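Local coordinates for FAA hydrolase family protein (Pseudomonas aeruginosa, PDB 6J5Y) that probably hydrolyses fumarylpyruvate, as a metal-binding member of the fumarylacetoacetate hydrolase superfamily, and binds manganese and pyruvate, at residues Thr13-Asp18 and Pro144-Ser149. Residues are numbered along the deposited sequence; the frame is centred on the assembly and turned at random.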
loop_
_atom_site.group_PDB
_atom_site.type_symbol
_atom_site.label_atom_id
_atom_site.label_comp_id
_atom_site.label_asym_id
_atom_site.label_seq_id
_atom_site.Cartn_x
_atom_site.Cartn_y
_atom_site.Cartn_z
ATOM N N THR A 13 -3.326 1.175 14.060
ATOM C CA THR A 13 -4.431 0.744 14.951
ATOM C C THR A 13 -4.827 -0.661 14.498
ATOM O O THR A 13 -4.634 -0.994 13.284
ATOM C CB THR A 13 -5.592 1.750 15.016
ATOM O OG1 THR A 13 -6.286 1.738 13.772
ATOM C CG2 THR A 13 -5.149 3.150 15.367
ATOM N N ILE A 14 -5.210 -1.495 15.465
ATOM C CA ILE A 14 -5.596 -2.916 15.262
ATOM C C ILE A 14 -7.092 -2.995 15.559
ATOM O O ILE A 14 -7.507 -2.580 16.673
ATOM C CB ILE A 14 -4.776 -3.892 16.143
ATOM C CG1 ILE A 14 -3.270 -3.819 15.853
ATOM C CG2 ILE A 14 -5.331 -5.300 15.965
ATOM C CD1 ILE A 14 -2.366 -4.720 16.709
ATOM N N HIS A 15 -7.866 -3.434 14.579
ATOM C CA HIS A 15 -9.344 -3.428 14.604
ATOM C C HIS A 15 -9.779 -4.154 15.884
ATOM O O HIS A 15 -9.288 -5.267 16.114
ATOM C CB HIS A 15 -9.892 -4.019 13.301
ATOM C CG HIS A 15 -11.344 -4.355 13.386
ATOM N ND1 HIS A 15 -12.338 -3.395 13.284
ATOM C CD2 HIS A 15 -11.969 -5.536 13.574
ATOM C CE1 HIS A 15 -13.511 -3.978 13.408
ATOM N NE2 HIS A 15 -13.308 -5.293 13.593
ATOM N N GLY A 16 -10.563 -3.488 16.731
ATOM C CA GLY A 16 -11.177 -4.082 17.938
ATOM C C GLY A 16 -10.187 -4.289 19.078
ATOM O O GLY A 16 -10.475 -5.132 19.937
ATOM N N SER A 17 -9.058 -3.567 19.092
ATOM C CA SER A 17 -7.958 -3.741 20.077
ATOM C C SER A 17 -7.431 -2.375 20.512
ATOM O O SER A 17 -7.588 -1.411 19.724
ATOM C CB SER A 17 -6.860 -4.593 19.500
ATOM O OG SER A 17 -5.823 -4.773 20.445
ATOM N N ASP A 18 -6.838 -2.301 21.708
ATOM C CA ASP A 18 -6.147 -1.087 22.226
ATOM C C ASP A 18 -4.657 -1.134 21.843
ATOM O O ASP A 18 -3.981 -0.093 21.952
ATOM C CB ASP A 18 -6.324 -0.921 23.742
ATOM C CG ASP A 18 -5.832 -2.094 24.577
ATOM O OD1 ASP A 18 -5.211 -3.012 24.008
ATOM O OD2 ASP A 18 -6.082 -2.086 25.803
ATOM N N PRO A 144 -7.158 0.770 9.868
ATOM C CA PRO A 144 -6.895 -0.208 10.918
ATOM C C PRO A 144 -6.455 -1.580 10.389
ATOM O O PRO A 144 -6.828 -1.989 9.299
ATOM C CB PRO A 144 -8.217 -0.314 11.696
ATOM C CG PRO A 144 -9.242 0.412 10.865
ATOM C CD PRO A 144 -8.481 1.394 10.010
ATOM N N LEU A 145 -5.612 -2.244 11.164
ATOM C CA LEU A 145 -5.056 -3.564 10.800
ATOM C C LEU A 145 -6.020 -4.654 11.273
ATOM O O LEU A 145 -6.299 -4.706 12.470
ATOM C CB LEU A 145 -3.672 -3.710 11.427
ATOM C CG LEU A 145 -2.877 -4.925 10.960
ATOM C CD1 LEU A 145 -2.732 -4.952 9.448
ATOM C CD2 LEU A 145 -1.518 -4.938 11.631
ATOM N N TYR A 146 -6.500 -5.504 10.365
ATOM C CA TYR A 146 -7.391 -6.641 10.734
ATOM C C TYR A 146 -6.562 -7.906 10.922
ATOM O O TYR A 146 -5.935 -8.382 9.969
ATOM C CB TYR A 146 -8.479 -6.846 9.679
ATOM C CG TYR A 146 -9.566 -5.797 9.720
ATOM C CD1 TYR A 146 -9.315 -4.495 9.331
ATOM C CD2 TYR A 146 -10.851 -6.115 10.136
ATOM C CE1 TYR A 146 -10.304 -3.530 9.362
ATOM C CE2 TYR A 146 -11.859 -5.166 10.161
ATOM C CZ TYR A 146 -11.575 -3.865 9.790
ATOM O OH TYR A 146 -12.550 -2.924 9.838
ATOM N N PRO A 147 -6.522 -8.507 12.135
ATOM C CA PRO A 147 -5.789 -9.762 12.329
ATOM C C PRO A 147 -6.327 -10.921 11.477
ATOM O O PRO A 147 -7.557 -11.087 11.395
ATOM C CB PRO A 147 -5.978 -10.105 13.810
ATOM C CG PRO A 147 -6.430 -8.812 14.462
ATOM C CD PRO A 147 -7.104 -7.994 13.384
ATOM N N ALA A 148 -5.420 -11.732 10.915
ATOM C CA ALA A 148 -5.766 -12.996 10.226
ATOM C C ALA A 148 -6.419 -13.960 11.237
ATOM O O ALA A 148 -7.169 -14.851 10.811
ATOM C CB ALA A 148 -4.545 -13.562 9.548
ATOM N N SER A 149 -6.214 -13.752 12.541
ATOM C CA SER A 149 -6.961 -14.492 13.598
ATOM C C SER A 149 -8.452 -14.170 13.471
ATOM O O SER A 149 -9.259 -15.070 13.736
ATOM C CB SER A 149 -6.432 -14.200 14.984
ATOM O OG SER A 149 -6.870 -12.920 15.428
#
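Pro144 meets Thr13 ring against hydroxyl: the two side chains run side by side in the same direction, and OG1 of Thr13 rests 3.5 Å from CB of Pro144. A chi1 of 71° turns this hydroxyl, and not the methyl CG2, to CA and CB of the proline. At Leu145 the backbone takes over. Its N donates a short, nearly straight bond to Thr13 O (2.6 Å), and its O receives the N-H of His15 at 2.9 Å, so the residues flanking Ile14 grip both backbone polar groups of Leu145. Leu145 O also lies 3.4 Å from CA of Ile14 in a CA-H...O contact.

The pattern is that of a single parallel beta bridge, Ile14 opposite Leu145. It ties the connection of the small antiparallel hairpin 11-13/20-22 to the end of strand 140-147, part of the large mixed sheet of this FAH-family fold; the neighbouring strand 105-116 carries the manganese ligand Asp113. The bridging residue Ile14 also opens a type II beta turn that runs to Ser17, with Gly16 at its third position and a positive phi.

Tyr146 then receives His15 on one face. CB of His15 lies over the middle of the phenol ring in a CH-pi contact, 3.7 Å from its centroid and almost on the normal. CG, anti to the backbone N (chi1 166°), carries the imidazole beyond that centre towards CE2 and CZ. The rings thus form an offset stack, centroids 4.2 Å apart and planes inclined by only 13°, with CE2 of Tyr146 over the middle of the imidazole. Gln150 also touches His15.

Pro147, the N-cap residue of helix 148-151, is met by Ile14: CG2 of Ile14 approaches the proline CG at 4.0 Å, and Trp106 packs against both side chains.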